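Local coordinates for protein aryl acylamidase (bacterium CSBL00001, PDB 4YJ6) that probably hydrolyses the amide bond of aryl acylamides, as a member of the amidase signature family of serine hydrolases, at residues F138-F146 with V405-G415; L256-V266 with L468-R479. All blocks are in the same frame, centred on the assembly; numbering follows the deposited sequence.

Contact 1: F138-F146 with V405-G415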
loop_
_atom_site.group_PDB
_atom_site.type_symbol
_atom_site.label_atom_id
_atom_site.label_comp_id
_atom_site.label_asym_id
_atom_site.label_seq_id
_atom_site.Cartn_x
_atom_site.Cartn_y
_atom_site.Cartn_z
ATOM N N PHE A 138 8.132 2.168 9.386
ATOM C CA PHE A 138 7.564 2.677 10.656
ATOM C C PHE A 138 7.184 4.166 10.550
ATOM O O PHE A 138 7.595 4.996 11.376
ATOM C CB PHE A 138 8.528 2.388 11.834
ATOM C CG PHE A 138 7.829 2.118 13.164
ATOM C CD1 PHE A 138 7.215 3.137 13.870
ATOM C CD2 PHE A 138 7.831 0.857 13.720
ATOM C CE1 PHE A 138 6.575 2.876 15.118
ATOM C CE2 PHE A 138 7.181 0.597 14.944
ATOM C CZ PHE A 138 6.558 1.625 15.626
ATOM N N ARG A 139 6.401 4.491 9.523
ATOM C CA ARG A 139 5.757 5.809 9.380
ATOM C C ARG A 139 4.984 5.858 8.069
ATOM O O ARG A 139 5.244 5.075 7.147
ATOM C CB ARG A 139 6.773 6.969 9.388
ATOM C CG ARG A 139 7.926 6.764 8.384
ATOM C CD ARG A 139 9.040 7.834 8.528
ATOM N NE ARG A 139 9.721 7.713 9.808
ATOM C CZ ARG A 139 10.304 8.707 10.474
ATOM N NH1 ARG A 139 10.289 9.950 9.999
ATOM N NH2 ARG A 139 10.896 8.443 11.636
ATOM N N GLY A 140 4.044 6.798 7.989
ATOM C CA GLY A 140 3.203 6.978 6.819
ATOM C C GLY A 140 3.788 7.935 5.777
ATOM O O GLY A 140 3.062 8.433 4.912
ATOM N N THR A 141 5.094 8.179 5.868
ATOM C CA THR A 141 5.829 8.920 4.850
ATOM C C THR A 141 6.938 8.006 4.336
ATOM O O THR A 141 7.259 6.988 4.959
ATOM C CB THR A 141 6.488 10.162 5.433
ATOM O OG1 THR A 141 7.198 9.771 6.614
ATOM C CG2 THR A 141 5.393 11.218 5.786
ATOM N N THR A 142 7.502 8.344 3.192
ATOM C CA THR A 142 8.650 7.599 2.690
ATOM C C THR A 142 9.915 8.442 2.619
ATOM O O THR A 142 10.034 9.322 1.777
ATOM C CB THR A 142 8.347 6.995 1.317
ATOM O OG1 THR A 142 7.249 6.076 1.473
ATOM C CG2 THR A 142 9.589 6.218 0.772
ATOM N N ASP A 143 10.848 8.105 3.501
ATOM C CA ASP A 143 12.135 8.792 3.604
ATOM C C ASP A 143 13.004 7.956 4.487
ATOM O O ASP A 143 12.516 7.203 5.327
ATOM C CB ASP A 143 11.918 10.168 4.263
ATOM C CG ASP A 143 13.110 11.117 4.060
ATOM O OD1 ASP A 143 14.105 10.691 3.438
ATOM O OD2 ASP A 143 13.036 12.282 4.536
ATOM N N ASN A 144 14.311 8.061 4.303
ATOM C CA ASN A 144 15.236 7.397 5.184
ATOM C C ASN A 144 16.593 8.027 4.894
ATOM O O ASN A 144 16.713 8.793 3.949
ATOM C CB ASN A 144 15.247 5.897 4.915
ATOM C CG ASN A 144 15.432 5.579 3.436
ATOM O OD1 ASN A 144 16.418 5.977 2.843
ATOM N ND2 ASN A 144 14.489 4.841 2.845
ATOM N N THR A 145 17.584 7.721 5.702
ATOM C CA THR A 145 18.882 8.381 5.544
ATOM C C THR A 145 19.824 7.703 4.570
ATOM O O THR A 145 20.962 8.138 4.442
ATOM C CB THR A 145 19.605 8.518 6.881
ATOM O OG1 THR A 145 19.862 7.225 7.428
ATOM C CG2 THR A 145 18.769 9.320 7.856
ATOM N N PHE A 146 19.382 6.645 3.892
ATOM C CA PHE A 146 20.264 5.947 2.946
ATOM C C PHE A 146 19.855 6.273 1.516
ATOM O O PHE A 146 20.690 6.685 0.697
ATOM C CB PHE A 146 20.252 4.441 3.224
ATOM C CG PHE A 146 21.151 3.632 2.310
ATOM C CD1 PHE A 146 22.479 3.995 2.117
ATOM C CD2 PHE A 146 20.672 2.509 1.672
ATOM C CE1 PHE A 146 23.314 3.252 1.280
ATOM C CE2 PHE A 146 21.496 1.756 0.822
ATOM C CZ PHE A 146 22.822 2.144 0.630
ATOM N N VAL A 405 2.682 16.216 3.295
ATOM C CA VAL A 405 3.646 17.066 3.964
ATOM C C VAL A 405 4.853 17.332 3.070
ATOM O O VAL A 405 5.174 16.564 2.150
ATOM C CB VAL A 405 4.114 16.464 5.302
ATOM C CG1 VAL A 405 2.909 16.221 6.221
ATOM C CG2 VAL A 405 4.919 15.147 5.078
ATOM N N ARG A 406 5.524 18.447 3.336
ATOM C CA ARG A 406 6.780 18.752 2.651
ATOM C C ARG A 406 7.878 17.775 3.020
ATOM O O ARG A 406 7.977 17.328 4.163
ATOM C CB ARG A 406 7.210 20.194 2.976
ATOM C CG ARG A 406 6.133 21.206 2.601
ATOM C CD ARG A 406 6.589 22.682 2.678
ATOM N NE ARG A 406 7.045 23.127 1.364
ATOM C CZ ARG A 406 6.295 23.752 0.462
ATOM N NH1 ARG A 406 5.036 24.075 0.717
ATOM N NH2 ARG A 406 6.831 24.066 -0.702
ATOM N N ASN A 407 8.726 17.425 2.055
ATOM C CA ASN A 407 9.883 16.611 2.375
ATOM C C ASN A 407 10.835 17.342 3.306
ATOM O O ASN A 407 11.090 18.532 3.108
ATOM C CB ASN A 407 10.620 16.243 1.101
ATOM C CG ASN A 407 9.744 15.467 0.145
ATOM O OD1 ASN A 407 9.185 14.431 0.522
ATOM N ND2 ASN A 407 9.585 15.978 -1.072
ATOM N N ALA A 408 11.295 16.646 4.342
ATOM C CA ALA A 408 12.412 17.092 5.171
ATOM C C ALA A 408 13.726 16.922 4.408
ATOM O O ALA A 408 13.748 16.349 3.320
ATOM C CB ALA A 408 12.475 16.297 6.487
ATOM N N THR A 409 14.820 17.403 4.997
ATOM C CA THR A 409 16.137 17.332 4.357
ATOM C C THR A 409 17.091 16.465 5.158
ATOM O O THR A 409 18.277 16.384 4.827
ATOM C CB THR A 409 16.788 18.737 4.250
ATOM O OG1 THR A 409 16.916 19.286 5.565
ATOM C CG2 THR A 409 15.941 19.661 3.400
ATOM N N ASP A 410 16.583 15.806 6.200
ATOM C CA ASP A 410 17.434 15.053 7.104
ATOM C C ASP A 410 17.175 13.546 7.021
ATOM O O ASP A 410 17.639 12.797 7.870
ATOM C CB ASP A 410 17.224 15.529 8.548
ATOM C CG ASP A 410 15.835 15.210 9.078
ATOM O OD1 ASP A 410 14.981 14.784 8.284
ATOM O OD2 ASP A 410 15.580 15.397 10.292
ATOM N N GLY A 411 16.399 13.119 6.027
ATOM C CA GLY A 411 16.071 11.710 5.891
ATOM C C GLY A 411 14.990 11.219 6.844
ATOM O O GLY A 411 14.747 10.014 6.902
ATOM N N CYS A 412 14.343 12.127 7.580
ATOM C CA CYS A 412 13.315 11.735 8.560
ATOM C C CYS A 412 11.963 12.470 8.392
ATOM O O CYS A 412 11.320 12.815 9.397
ATOM C CB CYS A 412 13.827 11.946 9.994
ATOM S SG CYS A 412 15.016 10.676 10.577
ATOM N N THR A 413 11.535 12.689 7.148
ATOM C CA THR A 413 10.229 13.287 6.869
ATOM C C THR A 413 9.193 12.516 7.675
ATOM O O THR A 413 9.213 11.287 7.704
ATOM C CB THR A 413 9.832 13.190 5.367
ATOM O OG1 THR A 413 10.822 13.845 4.556
ATOM C CG2 THR A 413 8.462 13.836 5.089
ATOM N N GLU A 414 8.308 13.241 8.335
ATOM C CA GLU A 414 7.214 12.631 9.066
ATOM C C GLU A 414 5.950 13.464 8.859
ATOM O O GLU A 414 5.977 14.544 8.258
ATOM C CB GLU A 414 7.572 12.516 10.554
ATOM C CG GLU A 414 7.820 13.884 11.196
ATOM C CD GLU A 414 8.121 13.794 12.684
ATOM O OE1 GLU A 414 8.510 12.712 13.153
ATOM O OE2 GLU A 414 7.960 14.819 13.385
ATOM N N GLY A 415 4.826 12.958 9.353
ATOM C CA GLY A 415 3.576 13.688 9.259
ATOM C C GLY A 415 3.523 14.802 10.296
ATOM O O GLY A 415 4.463 14.992 11.061
HETATM O O HOH W 1 10.884 11.472 12.463
HETATM O O HOH W 2 15.013 13.836 3.628
#
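Asp143 lays its carboxylate against the backbone of Gly411 and meets Thr413, the two side chains crossing at about a right angle. With CG anti to the backbone N (chi1 -164°), OD2 reaches Thr413, whose OG1 donates to it at 2.7 Å and whose N donates at 3.0 Å along a nearly straight N-H line (165°). Both donors use the anti side of the carboxylate but come from opposite faces of its plane. A bridging water also donates to OD2 and links it to Ala408 O and Gly411 N. Ala408 N donates to Thr413 OG1 at 2.8 Å, closing the turn from within together with the Asx turn in which Asp410 OD1 accepts from Cys412 N. Replacing Asp143 by an alanine would probably leave the N and OG1 of Thr413, and the water shared with Ala408 and Gly411, without their common acceptor.

The carbonyl of Thr413 is gripped from both faces of its plane: Arg139 NH1 donates to Thr413 O at 2.9 Å, the oxygen lying in the guanidinium plane, and Thr141 OG1 donates to the same oxygen at 2.7 Å. Thr141 CG2 meets Val405 CG2 at 4.0 Å. A second water joins Arg139 NH1 to Glu414 OE1.

Gly411, at positive phi, passes close to Thr145; a CB there would clash with Thr145 CG2. The join between the two loops, one after strand 126-131 and one after strand 394-398, rests mainly on polar groups: side chains of 138-146 satisfy the backbone N and O of Thr413, which probably fixes the path of 405-415 there.

Contact 2: L256-V266 with L468-R479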
loop_
_atom_site.group_PDB
_atom_site.type_symbol
_atom_site.label_atom_id
_atom_site.label_comp_id
_atom_site.label_asym_id
_atom_site.label_seq_id
_atom_site.Cartn_x
_atom_site.Cartn_y
_atom_site.Cartn_z
ATOM N N LEU A 256 -11.840 -16.434 -6.109
ATOM C CA LEU A 256 -12.768 -15.372 -6.555
ATOM C C LEU A 256 -12.352 -14.870 -7.924
ATOM O O LEU A 256 -11.204 -15.013 -8.334
ATOM C CB LEU A 256 -12.693 -14.178 -5.601
ATOM C CG LEU A 256 -13.093 -14.439 -4.158
ATOM C CD1 LEU A 256 -12.856 -13.162 -3.327
ATOM C CD2 LEU A 256 -14.568 -14.871 -4.098
ATOM N N ASP A 257 -13.289 -14.244 -8.633
ATOM C CA ASP A 257 -12.925 -13.496 -9.817
ATOM C C ASP A 257 -13.235 -12.030 -9.512
ATOM O O ASP A 257 -14.377 -11.596 -9.539
ATOM C CB ASP A 257 -13.698 -13.992 -11.052
ATOM C CG ASP A 257 -13.486 -13.123 -12.266
ATOM O OD1 ASP A 257 -12.615 -12.243 -12.235
ATOM O OD2 ASP A 257 -14.216 -13.322 -13.281
ATOM N N PHE A 258 -12.194 -11.272 -9.207
ATOM C CA PHE A 258 -12.367 -9.879 -8.820
ATOM C C PHE A 258 -12.959 -9.051 -9.961
ATOM O O PHE A 258 -13.601 -8.024 -9.722
ATOM C CB PHE A 258 -10.993 -9.310 -8.414
ATOM C CG PHE A 258 -10.595 -9.673 -7.002
ATOM C CD1 PHE A 258 -10.208 -10.979 -6.677
ATOM C CD2 PHE A 258 -10.631 -8.705 -6.002
ATOM C CE1 PHE A 258 -9.848 -11.312 -5.347
ATOM C CE2 PHE A 258 -10.248 -9.005 -4.680
ATOM C CZ PHE A 258 -9.871 -10.330 -4.355
ATOM N N THR A 259 -12.710 -9.456 -11.208
ATOM C CA THR A 259 -13.236 -8.652 -12.325
ATOM C C THR A 259 -14.753 -8.759 -12.432
ATOM O O THR A 259 -15.396 -7.926 -13.073
ATOM C CB THR A 259 -12.582 -9.024 -13.701
ATOM O OG1 THR A 259 -12.993 -10.331 -14.096
ATOM C CG2 THR A 259 -11.060 -8.955 -13.619
ATOM N N SER A 260 -15.330 -9.784 -11.816
ATOM C CA SER A 260 -16.765 -10.001 -11.906
ATOM C C SER A 260 -17.551 -8.897 -11.190
ATOM O O SER A 260 -18.735 -8.698 -11.462
ATOM C CB SER A 260 -17.175 -11.374 -11.363
ATOM O OG SER A 260 -17.073 -11.431 -9.937
ATOM N N ALA A 261 -16.894 -8.192 -10.288
ATOM C CA ALA A 261 -17.541 -7.142 -9.496
ATOM C C ALA A 261 -17.484 -5.761 -10.157
ATOM O O ALA A 261 -18.179 -4.828 -9.719
ATOM C CB ALA A 261 -16.867 -7.066 -8.136
ATOM N N LEU A 262 -16.678 -5.610 -11.204
ATOM C CA LEU A 262 -16.460 -4.274 -11.787
ATOM C C LEU A 262 -17.754 -3.629 -12.279
ATOM O O LEU A 262 -17.940 -2.433 -12.103
ATOM C CB LEU A 262 -15.473 -4.306 -12.964
ATOM C CG LEU A 262 -14.043 -4.700 -12.557
ATOM C CD1 LEU A 262 -13.212 -5.059 -13.795
ATOM C CD2 LEU A 262 -13.386 -3.621 -11.674
ATOM N N ALA A 263 -18.644 -4.413 -12.868
ATOM C CA ALA A 263 -19.877 -3.846 -13.436
ATOM C C ALA A 263 -21.095 -3.957 -12.529
ATOM O O ALA A 263 -22.222 -3.658 -12.949
ATOM C CB ALA A 263 -20.185 -4.521 -14.786
ATOM N N GLN A 264 -20.900 -4.370 -11.286
ATOM C CA GLN A 264 -22.007 -4.722 -10.427
ATOM C C GLN A 264 -22.836 -3.512 -9.963
ATOM O O GLN A 264 -24.040 -3.635 -9.751
ATOM C CB GLN A 264 -21.429 -5.407 -9.215
ATOM C CG GLN A 264 -22.426 -5.991 -8.319
ATOM C CD GLN A 264 -21.763 -6.997 -7.416
ATOM O OE1 GLN A 264 -21.838 -6.875 -6.197
ATOM N NE2 GLN A 264 -21.078 -8.000 -8.012
ATOM N N GLY A 265 -22.183 -2.370 -9.765
ATOM C CA GLY A 265 -22.860 -1.182 -9.247
ATOM C C GLY A 265 -23.136 -1.281 -7.745
ATOM O O GLY A 265 -22.698 -2.224 -7.075
ATOM N N VAL A 266 -23.858 -0.296 -7.193
ATOM C CA VAL A 266 -24.103 -0.255 -5.745
ATOM C C VAL A 266 -25.589 0.031 -5.468
ATOM O O VAL A 266 -25.956 0.429 -4.371
ATOM C CB VAL A 266 -23.265 0.846 -5.052
ATOM C CG1 VAL A 266 -21.750 0.531 -5.195
ATOM C CG2 VAL A 266 -23.564 2.198 -5.670
ATOM N N LEU A 468 -15.110 -8.233 -2.949
ATOM C CA LEU A 468 -15.771 -7.895 -4.224
ATOM C C LEU A 468 -16.706 -6.680 -4.022
ATOM O O LEU A 468 -16.867 -5.884 -4.928
ATOM C CB LEU A 468 -16.592 -9.086 -4.757
ATOM C CG LEU A 468 -15.745 -10.307 -5.156
ATOM C CD1 LEU A 468 -16.543 -11.355 -5.948
ATOM C CD2 LEU A 468 -14.587 -9.881 -5.938
ATOM N N ASP A 469 -17.287 -6.517 -2.832
ATOM C CA ASP A 469 -18.141 -5.338 -2.576
ATOM C C ASP A 469 -17.281 -4.074 -2.669
ATOM O O ASP A 469 -17.735 -3.020 -3.132
ATOM C CB ASP A 469 -18.751 -5.386 -1.165
ATOM C CG ASP A 469 -19.937 -6.344 -1.036
ATOM O OD1 ASP A 469 -20.464 -6.815 -2.070
ATOM O OD2 ASP A 469 -20.360 -6.599 0.128
ATOM N N VAL A 470 -16.053 -4.155 -2.174
ATOM C CA VAL A 470 -15.135 -3.004 -2.222
ATOM C C VAL A 470 -14.800 -2.699 -3.683
ATOM O O VAL A 470 -14.819 -1.536 -4.088
ATOM C CB VAL A 470 -13.857 -3.244 -1.420
ATOM C CG1 VAL A 470 -12.876 -2.046 -1.553
ATOM C CG2 VAL A 470 -14.206 -3.467 0.063
ATOM N N ILE A 471 -14.484 -3.727 -4.462
ATOM C CA ILE A 471 -14.212 -3.530 -5.893
ATOM C C ILE A 471 -15.460 -2.894 -6.555
ATOM O O ILE A 471 -15.340 -1.949 -7.313
ATOM C CB ILE A 471 -13.884 -4.854 -6.607
ATOM C CG1 ILE A 471 -12.522 -5.418 -6.142
ATOM C CG2 ILE A 471 -13.882 -4.670 -8.111
ATOM C CD1 ILE A 471 -11.298 -4.588 -6.592
ATOM N N ALA A 472 -16.644 -3.432 -6.279
ATOM C CA ALA A 472 -17.866 -2.950 -6.960
ATOM C C ALA A 472 -18.081 -1.459 -6.662
ATOM O O ALA A 472 -18.332 -0.632 -7.575
ATOM C CB ALA A 472 -19.072 -3.741 -6.511
ATOM N N ALA A 473 -17.993 -1.096 -5.393
ATOM C CA ALA A 473 -18.182 0.320 -5.029
ATOM C C ALA A 473 -17.082 1.218 -5.633
ATOM O O ALA A 473 -17.341 2.370 -6.039
ATOM C CB ALA A 473 -18.196 0.451 -3.509
ATOM N N SER A 474 -15.844 0.719 -5.642
ATOM C CA SER A 474 -14.729 1.479 -6.170
ATOM C C SER A 474 -14.948 1.746 -7.654
ATOM O O SER A 474 -14.711 2.858 -8.120
ATOM C CB SER A 474 -13.402 0.689 -5.988
ATOM O OG SER A 474 -13.121 0.500 -4.605
ATOM N N ALA A 475 -15.334 0.710 -8.404
ATOM C CA ALA A 475 -15.497 0.879 -9.853
ATOM C C ALA A 475 -16.691 1.794 -10.136
ATOM O O ALA A 475 -16.668 2.547 -11.089
ATOM C CB ALA A 475 -15.684 -0.466 -10.562
ATOM N N ALA A 476 -17.734 1.674 -9.333
ATOM C CA ALA A 476 -18.909 2.542 -9.508
ATOM C C ALA A 476 -18.514 4.007 -9.295
ATOM O O ALA A 476 -18.911 4.922 -10.065
ATOM C CB ALA A 476 -19.996 2.105 -8.550
ATOM N N PHE A 477 -17.731 4.262 -8.252
ATOM C CA PHE A 477 -17.266 5.627 -7.978
ATOM C C PHE A 477 -16.339 6.100 -9.107
ATOM O O PHE A 477 -16.403 7.239 -9.529
ATOM C CB PHE A 477 -16.555 5.678 -6.619
ATOM C CG PHE A 477 -16.131 7.052 -6.209
ATOM C CD1 PHE A 477 -17.048 7.911 -5.618
ATOM C CD2 PHE A 477 -14.824 7.492 -6.431
ATOM C CE1 PHE A 477 -16.668 9.214 -5.252
ATOM C CE2 PHE A 477 -14.418 8.773 -6.051
ATOM C CZ PHE A 477 -15.341 9.643 -5.463
ATOM N N GLU A 478 -15.479 5.219 -9.618
ATOM C CA GLU A 478 -14.549 5.574 -10.657
ATOM C C GLU A 478 -15.294 6.043 -11.909
ATOM O O GLU A 478 -14.847 6.978 -12.578
ATOM C CB GLU A 478 -13.692 4.326 -10.990
ATOM C CG GLU A 478 -12.598 4.562 -12.014
ATOM C CD GLU A 478 -11.855 3.259 -12.293
ATOM O OE1 GLU A 478 -12.529 2.227 -12.470
ATOM O OE2 GLU A 478 -10.628 3.308 -12.339
ATOM N N ARG A 479 -16.399 5.388 -12.229
ATOM C CA ARG A 479 -17.178 5.764 -13.414
ATOM C C ARG A 479 -17.858 7.119 -13.204
ATOM O O ARG A 479 -17.883 7.960 -14.106
ATOM C CB ARG A 479 -18.255 4.737 -13.691
ATOM C CG ARG A 479 -17.701 3.432 -14.277
ATOM C CD ARG A 479 -18.828 2.541 -14.758
ATOM N NE ARG A 479 -19.624 1.996 -13.654
ATOM C CZ ARG A 479 -19.328 0.883 -12.983
ATOM N NH1 ARG A 479 -18.270 0.172 -13.322
ATOM N NH2 ARG A 479 -20.120 0.453 -12.005
HETATM O O HOH W 3 -19.447 -1.462 -9.967
#
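Leu468 points CD2 over one face of the Phe258 ring, 4.1 Å above its plane and displaced toward the rim, while Ile471 comes to the ring edge, its CG1 3.8 Å from Phe258 CD2. The ring is thus met on two sides by residues three apart on the helix. Ile471 CG2, anti to the backbone N, meets Leu262 CD2 at 3.7 Å. Ala261 CB touches both Leu468 CB, at 3.9 Å, and Ile471 CG2.

Segment 256-266, which takes helical backbone angles at 258-262 but lacks regular helix bonding and has a type I turn from Ala261 to Gln264, lies along helix 467-480 in the amidase fold; Phe258 and Ile471 also touch Phe200 of strand 198-201, in the large mixed sheet. Small residues permit a close approach: Ala472 CA makes a CA-H...O contact with Ala261 O at 3.4 Å, and Val266 CG1 lies 3.6 Å from Ala473 CA.

At the far end Arg479, its chain bent at chi3 (-69°), swings its guanidinium back over Ala475 O and gives NH1 to Leu262 O at 2.9 Å, nearly straight (167°), with the oxygen near the guanidinium plane. One water ties together Leu262 O, Gly265 N, Ala472 O and Arg479 NH2.

Overall arrangement
Contacts 1 and 2 lie on opposite sides of the chain's centre, with their own centres about 34 Å apart and their nearest atoms about 20 Å apart, so they do not touch. Along the chain the segments alternate: 138-146, 256-266, 405-415, 468-479. Each contact therefore joins an earlier to a much later part of the single chain. The large mixed sheet relates them: strand 394-398 leads into the loop of 405-415, strand 270-273 follows 256-266, and helix 467-480 comes after strand 454-462. The two contacts thus tie distant parts of the chain together at separate places, consistent with one compact fold in which late segments pack on early ones.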